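Local atomic coordinates of SloR (Streptococcus mutans, PDB entry 5CVI), a protein that probably acts as a homodimeric, manganese-responsive transcription regulator of the DtxR/MntR family that binds DNA and transition metal ions. Residues Leu136-Arg141 with Leu155-Asp160; Arg141-Gly146 with Gln209-Lys214. One frame throughout, in Å; residues are numbered along the deposited sequence.

Contact 1. Residues Leu136-Arg141 with Leu155-Asp160; sequences LVERYR and LKRVQD. With ZN (zinc ion), chain J.
Y140 and R157 mark the closest backbone approach, their CA atoms 6.5 Å apart, as the irregular loop 136-141 passes the end of strand 151-158 without pairing with it. K156 sets its CB over one face of the Y140 ring, a CH-pi contact 3.5 Å from CB to the ring centroid, while R139 CG covers the opposite face, sandwiching the phenol. Bends at chi2 and chi3 of K156 carry its CE back to Y140 OH, at 3.3 Å.

R157 also turns toward the loop, its CB against that of Y140. Its CG lies anti to the backbone N (chi1 164°), and the extended chain lays the guanidinium flat against the E138 carboxylate, the planes 11° apart. This ion pair is long, E138 OE2 to R157 NH2 3.6 Å, and purely electrostatic; R77 is the stronger partner of that oxygen. Y140 O meets the guanidinium edge, though its modelled closeness is doubtful.

D160 OD2 binds zinc at 1.9 Å, with H76, H95 and a water completing the site. Opposite Y211 the strand carries an extra residue, K156 and R157 forming a classic beta bulge, close to where the FeoA-type, SH3-like domain meets the metal-binding domain.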
loop_
_atom_site.group_PDB
_atom_site.type_symbol
_atom_site.label_atom_id
_atom_site.label_comp_id
_atom_site.label_asym_id
_atom_site.label_seq_id
_atom_site.Cartn_x
_atom_site.Cartn_y
_atom_site.Cartn_z
ATOM N N LEU B 136 -17.948 3.033 -13.535
ATOM C CA LEU B 136 -18.010 1.577 -13.586
ATOM C C LEU B 136 -19.276 1.089 -14.281
ATOM O O LEU B 136 -20.390 1.321 -13.808
ATOM C CB LEU B 136 -17.937 0.982 -12.180
ATOM C CG LEU B 136 -18.231 -0.518 -12.106
ATOM C CD1 LEU B 136 -17.247 -1.295 -12.973
ATOM C CD2 LEU B 136 -18.197 -1.017 -10.666
ATOM N N VAL B 137 -19.101 0.411 -15.409
ATOM C CA VAL B 137 -20.216 -0.217 -16.099
ATOM C C VAL B 137 -19.952 -1.713 -16.230
ATOM O O VAL B 137 -19.226 -2.147 -17.125
ATOM C CB VAL B 137 -20.445 0.398 -17.487
ATOM C CG1 VAL B 137 -21.721 -0.156 -18.107
ATOM C CG2 VAL B 137 -20.520 1.909 -17.379
ATOM N N GLU B 138 -20.540 -2.493 -15.327
ATOM C CA GLU B 138 -20.288 -3.928 -15.262
ATOM C C GLU B 138 -20.591 -4.636 -16.580
ATOM O O GLU B 138 -21.626 -4.406 -17.207
ATOM C CB GLU B 138 -21.088 -4.568 -14.121
ATOM C CG GLU B 138 -20.790 -3.998 -12.734
ATOM C CD GLU B 138 -19.435 -4.433 -12.185
ATOM O OE1 GLU B 138 -18.685 -5.125 -12.908
ATOM O OE2 GLU B 138 -19.125 -4.083 -11.025
ATOM N N ARG B 139 -19.662 -5.495 -16.990
ATOM C CA ARG B 139 -19.811 -6.317 -18.186
ATOM C C ARG B 139 -20.873 -7.387 -17.962
ATOM O O ARG B 139 -21.590 -7.773 -18.879
ATOM C CB ARG B 139 -18.467 -6.970 -18.529
ATOM C CG ARG B 139 -18.533 -8.124 -19.517
ATOM C CD ARG B 139 -18.998 -7.671 -20.892
ATOM N NE ARG B 139 -18.839 -8.719 -21.899
ATOM C CZ ARG B 139 -19.743 -9.659 -22.154
ATOM N NH1 ARG B 139 -20.879 -9.691 -21.473
ATOM N NH2 ARG B 139 -19.508 -10.569 -23.089
ATOM N N TYR B 140 -20.968 -7.856 -16.724
ATOM C CA TYR B 140 -21.891 -8.926 -16.379
ATOM C C TYR B 140 -22.914 -8.450 -15.354
ATOM O O TYR B 140 -22.597 -8.275 -14.178
ATOM C CB TYR B 140 -21.114 -10.138 -15.863
ATOM C CG TYR B 140 -20.139 -10.691 -16.883
ATOM C CD1 TYR B 140 -20.554 -10.976 -18.177
ATOM C CD2 TYR B 140 -18.806 -10.904 -16.561
ATOM C CE1 TYR B 140 -19.673 -11.474 -19.117
ATOM C CE2 TYR B 140 -17.915 -11.402 -17.498
ATOM C CZ TYR B 140 -18.356 -11.684 -18.775
ATOM O OH TYR B 140 -17.481 -12.177 -19.717
ATOM N N ARG B 141 -24.145 -8.243 -15.811
ATOM C CA ARG B 141 -25.201 -7.706 -14.960
ATOM C C ARG B 141 -26.326 -8.709 -14.731
ATOM O O ARG B 141 -27.159 -8.521 -13.842
ATOM C CB ARG B 141 -25.771 -6.426 -15.573
ATOM C CG ARG B 141 -24.729 -5.370 -15.900
ATOM C CD ARG B 141 -25.351 -4.216 -16.664
ATOM N NE ARG B 141 -26.618 -3.794 -16.069
ATOM C CZ ARG B 141 -26.726 -2.893 -15.098
ATOM N NH1 ARG B 141 -25.642 -2.310 -14.604
ATOM N NH2 ARG B 141 -27.922 -2.576 -14.620
ATOM N N LEU B 155 -20.801 -19.363 -15.521
ATOM C CA LEU B 155 -20.615 -18.484 -14.372
ATOM C C LEU B 155 -19.514 -17.474 -14.683
ATOM O O LEU B 155 -18.335 -17.820 -14.707
ATOM C CB LEU B 155 -20.251 -19.305 -13.133
ATOM C CG LEU B 155 -20.006 -18.559 -11.821
ATOM C CD1 LEU B 155 -21.229 -17.751 -11.424
ATOM C CD2 LEU B 155 -19.638 -19.541 -10.719
ATOM N N LYS B 156 -19.903 -16.226 -14.931
ATOM C CA LYS B 156 -18.953 -15.206 -15.369
ATOM C C LYS B 156 -18.493 -14.266 -14.250
ATOM O O LYS B 156 -17.353 -13.796 -14.265
ATOM C CB LYS B 156 -19.529 -14.388 -16.531
ATOM C CG LYS B 156 -19.941 -15.202 -17.746
ATOM C CD LYS B 156 -18.824 -16.119 -18.224
ATOM C CE LYS B 156 -17.618 -15.329 -18.712
ATOM N NZ LYS B 156 -16.485 -16.233 -19.076
ATOM N N ARG B 157 -19.372 -13.988 -13.292
ATOM C CA ARG B 157 -19.065 -13.027 -12.235
ATOM C C ARG B 157 -19.781 -13.313 -10.915
ATOM O O ARG B 157 -20.931 -13.763 -10.900
ATOM C CB ARG B 157 -19.390 -11.605 -12.698
ATOM C CG ARG B 157 -19.477 -10.579 -11.574
ATOM C CD ARG B 157 -19.887 -9.216 -12.110
ATOM N NE ARG B 157 -20.199 -8.268 -11.044
ATOM C CZ ARG B 157 -21.288 -7.507 -11.019
ATOM N NH1 ARG B 157 -22.174 -7.586 -12.002
ATOM N NH2 ARG B 157 -21.493 -6.666 -10.014
ATOM N N VAL B 158 -19.086 -13.040 -9.812
ATOM C CA VAL B 158 -19.653 -13.172 -8.473
ATOM C C VAL B 158 -19.319 -11.932 -7.658
ATOM O O VAL B 158 -18.421 -11.172 -8.015
ATOM C CB VAL B 158 -19.109 -14.404 -7.738
ATOM C CG1 VAL B 158 -19.434 -15.672 -8.510
ATOM C CG2 VAL B 158 -17.597 -14.267 -7.538
ATOM N N GLN B 159 -20.037 -11.734 -6.558
ATOM C CA GLN B 159 -19.806 -10.568 -5.712
ATOM C C GLN B 159 -18.588 -10.723 -4.816
ATOM O O GLN B 159 -18.155 -11.835 -4.507
ATOM C CB GLN B 159 -21.028 -10.263 -4.848
ATOM C CG GLN B 159 -21.978 -9.255 -5.451
ATOM C CD GLN B 159 -22.865 -8.616 -4.407
ATOM O OE1 GLN B 159 -22.704 -8.859 -3.208
ATOM N NE2 GLN B 159 -23.808 -7.792 -4.852
ATOM N N ASP B 160 -18.049 -9.584 -4.396
ATOM C CA ASP B 160 -16.991 -9.557 -3.406
ATOM C C ASP B 160 -17.616 -9.857 -2.056
ATOM O O ASP B 160 -17.995 -8.949 -1.324
ATOM C CB ASP B 160 -16.335 -8.180 -3.381
ATOM C CG ASP B 160 -15.015 -8.179 -2.641
ATOM O OD1 ASP B 160 -14.836 -9.017 -1.731
ATOM O OD2 ASP B 160 -14.152 -7.340 -2.974
HETATM ZN ZN ZN J . -12.720 -6.950 -1.719
HETATM O O HOH W 1 -11.604 -8.638 -2.370
#

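Contact 2. Residues Arg141-Gly146 with Gln209-Lys214; sequences RTTLKG and QIYIEK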
loop_
_atom_site.group_PDB
_atom_site.type_symbol
_atom_site.label_atom_id
_atom_site.label_comp_id
_atom_site.label_asym_id
_atom_site.label_seq_id
_atom_site.Cartn_x
_atom_site.Cartn_y
_atom_site.Cartn_z
ATOM N N ARG B 141 -24.145 -8.243 -15.811
ATOM C CA ARG B 141 -25.201 -7.706 -14.960
ATOM C C ARG B 141 -26.326 -8.709 -14.731
ATOM O O ARG B 141 -27.159 -8.521 -13.842
ATOM C CB ARG B 141 -25.771 -6.426 -15.573
ATOM C CG ARG B 141 -24.729 -5.370 -15.900
ATOM C CD ARG B 141 -25.351 -4.216 -16.664
ATOM N NE ARG B 141 -26.618 -3.794 -16.069
ATOM C CZ ARG B 141 -26.726 -2.893 -15.098
ATOM N NH1 ARG B 141 -25.642 -2.310 -14.604
ATOM N NH2 ARG B 141 -27.922 -2.576 -14.620
ATOM N N THR B 142 -26.357 -9.770 -15.531
ATOM C CA THR B 142 -27.432 -10.755 -15.434
ATOM C C THR B 142 -27.280 -11.662 -14.217
ATOM O O THR B 142 -26.316 -12.420 -14.105
ATOM C CB THR B 142 -27.550 -11.611 -16.708
ATOM O OG1 THR B 142 -27.820 -10.764 -17.831
ATOM C CG2 THR B 142 -28.671 -12.627 -16.565
ATOM N N THR B 143 -28.243 -11.571 -13.307
ATOM C CA THR B 143 -28.252 -12.377 -12.094
ATOM C C THR B 143 -29.040 -13.662 -12.312
ATOM O O THR B 143 -30.088 -13.646 -12.959
ATOM C CB THR B 143 -28.871 -11.594 -10.923
ATOM O OG1 THR B 143 -27.865 -10.776 -10.313
ATOM C CG2 THR B 143 -29.435 -12.538 -9.883
ATOM N N LEU B 144 -28.530 -14.771 -11.779
ATOM C CA LEU B 144 -29.221 -16.055 -11.866
ATOM C C LEU B 144 -30.655 -15.928 -11.369
ATOM O O LEU B 144 -31.578 -16.495 -11.954
ATOM C CB LEU B 144 -28.485 -17.125 -11.061
ATOM C CG LEU B 144 -29.233 -18.449 -10.865
ATOM C CD1 LEU B 144 -29.450 -19.169 -12.194
ATOM C CD2 LEU B 144 -28.498 -19.351 -9.882
ATOM N N LYS B 145 -30.836 -15.180 -10.288
ATOM C CA LYS B 145 -32.171 -14.901 -9.781
ATOM C C LYS B 145 -32.958 -14.113 -10.820
ATOM O O LYS B 145 -32.487 -13.099 -11.332
ATOM C CB LYS B 145 -32.091 -14.129 -8.462
ATOM C CG LYS B 145 -33.433 -13.715 -7.887
ATOM C CD LYS B 145 -33.275 -13.140 -6.494
ATOM C CE LYS B 145 -34.578 -12.571 -5.970
ATOM N NZ LYS B 145 -35.012 -11.384 -6.759
ATOM N N GLY B 146 -34.152 -14.595 -11.141
ATOM C CA GLY B 146 -34.993 -13.947 -12.128
ATOM C C GLY B 146 -34.845 -14.531 -13.522
ATOM O O GLY B 146 -35.658 -14.256 -14.403
ATOM N N GLN B 209 -26.500 -13.108 -5.883
ATOM C CA GLN B 209 -25.116 -12.672 -5.737
ATOM C C GLN B 209 -24.237 -13.281 -6.821
ATOM O O GLN B 209 -23.013 -13.159 -6.790
ATOM C CB GLN B 209 -24.577 -13.065 -4.362
ATOM C CG GLN B 209 -25.294 -12.409 -3.196
ATOM C CD GLN B 209 -25.063 -10.915 -3.138
ATOM O OE1 GLN B 209 -25.547 -10.166 -3.987
ATOM N NE2 GLN B 209 -24.309 -10.472 -2.135
ATOM N N ILE B 210 -24.874 -13.941 -7.781
ATOM C CA ILE B 210 -24.164 -14.615 -8.860
ATOM C C ILE B 210 -24.617 -14.096 -10.222
ATOM O O ILE B 210 -25.788 -13.762 -10.416
ATOM C CB ILE B 210 -24.385 -16.137 -8.799
ATOM C CG1 ILE B 210 -23.634 -16.731 -7.609
ATOM C CG2 ILE B 210 -23.935 -16.799 -10.088
ATOM C CD1 ILE B 210 -23.783 -18.229 -7.494
ATOM N N TYR B 211 -23.683 -14.026 -11.164
ATOM C CA TYR B 211 -23.984 -13.528 -12.498
ATOM C C TYR B 211 -23.623 -14.564 -13.560
ATOM O O TYR B 211 -22.544 -15.156 -13.523
ATOM C CB TYR B 211 -23.252 -12.209 -12.749
ATOM C CG TYR B 211 -23.626 -11.106 -11.780
ATOM C CD1 TYR B 211 -22.921 -10.923 -10.595
ATOM C CD2 TYR B 211 -24.680 -10.247 -12.051
ATOM C CE1 TYR B 211 -23.260 -9.914 -9.707
ATOM C CE2 TYR B 211 -25.026 -9.233 -11.172
ATOM C CZ TYR B 211 -24.313 -9.072 -10.002
ATOM O OH TYR B 211 -24.661 -8.066 -9.129
ATOM N N ILE B 212 -24.532 -14.780 -14.506
ATOM C CA ILE B 212 -24.348 -15.815 -15.518
ATOM C C ILE B 212 -24.543 -15.292 -16.939
ATOM O O ILE B 212 -24.988 -14.163 -17.144
ATOM C CB ILE B 212 -25.302 -17.000 -15.277
ATOM C CG1 ILE B 212 -26.741 -16.501 -15.140
ATOM C CG2 ILE B 212 -24.884 -17.769 -14.035
ATOM C CD1 ILE B 212 -27.754 -17.598 -14.863
ATOM N N GLU B 213 -24.201 -16.126 -17.915
ATOM C CA GLU B 213 -24.359 -15.783 -19.323
ATOM C C GLU B 213 -24.514 -17.071 -20.127
ATOM O O GLU B 213 -23.823 -18.055 -19.864
ATOM C CB GLU B 213 -23.162 -14.959 -19.810
ATOM C CG GLU B 213 -23.337 -14.338 -21.190
ATOM C CD GLU B 213 -22.571 -13.032 -21.349
ATOM O OE1 GLU B 213 -22.807 -12.103 -20.546
ATOM O OE2 GLU B 213 -21.734 -12.934 -22.275
ATOM N N LYS B 214 -25.425 -17.067 -21.096
ATOM C CA LYS B 214 -25.761 -18.287 -21.828
ATOM C C LYS B 214 -24.806 -18.550 -22.991
ATOM O O LYS B 214 -24.172 -17.626 -23.504
ATOM C CB LYS B 214 -27.206 -18.229 -22.323
ATOM C CG LYS B 214 -27.861 -19.592 -22.478
ATOM C CD LYS B 214 -29.350 -19.460 -22.754
ATOM C CE LYS B 214 -30.036 -20.817 -22.755
ATOM N NZ LYS B 214 -31.492 -20.699 -23.049
#
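Two backbone hydrogen bonds join T142 and L144 to strand 210-214. I212 N donates to T142 O at 3.0 Å, and L144 N donates to I210 O at 3.2 Å. Between them T143 and Y211 form a single antiparallel bridge, a non-hydrogen-bonded pair with CA atoms 4.4 Å apart. Each acceptor is approached by a CA-H as well: Y211 CA lies 3.0 Å from T142 O, and T143 CA lies 3.3 Å from I210 O.

Around this bridge the side chains divide. The Y211 ring, its CG anti to the carbonyl carbon (chi1 -60°), leans along the loop, so that R141 O lies at the ring edge in its plane, 3.5 Å from CE2. T143 OG1 meets the same CE2 at 3.3 Å, from an oblique direction. R157 adds a cation-pi contact to this ring. L144 and I212, by contrast, meet through methyl groups, CD1 to CD1 at 3.5 Å, with A207 of helix 204-207 beside L144 and Y153 of the neighbouring strand beside I212. T142 lies nearer the surface, its CB against the I212 carbonyl oxygen.

The chemistry is that of a short edge attachment: two main-chain bonds set the pairing at a single bridge, and the few side-chain contacts, mostly carbon against carbon or oxygen, ask for no paired charges between the segments.

In the fold
Both contacts are partly buried, but contact 1 lies deeper, its centre about 7 Å from that of the chain, against about 13 Å for contact 2. They share R141, where the loop passes from packing on one strand to pairing with the other: residues 136-141 lie against the end of strand 151-158, whereas the loop residues 141-146 meet strand 210-214, an outermost strand of the same antiparallel sheet. Y211 couples them, its N 2.8 Å from R157 O in a probable hydrogen bond. Their chemistry follows their place. Near the zinc sites, contact 1 relies on charge, a stacked guanidinium and an aromatic face; at the sheet edge, contact 2 relies on main-chain bonds and methyl packing.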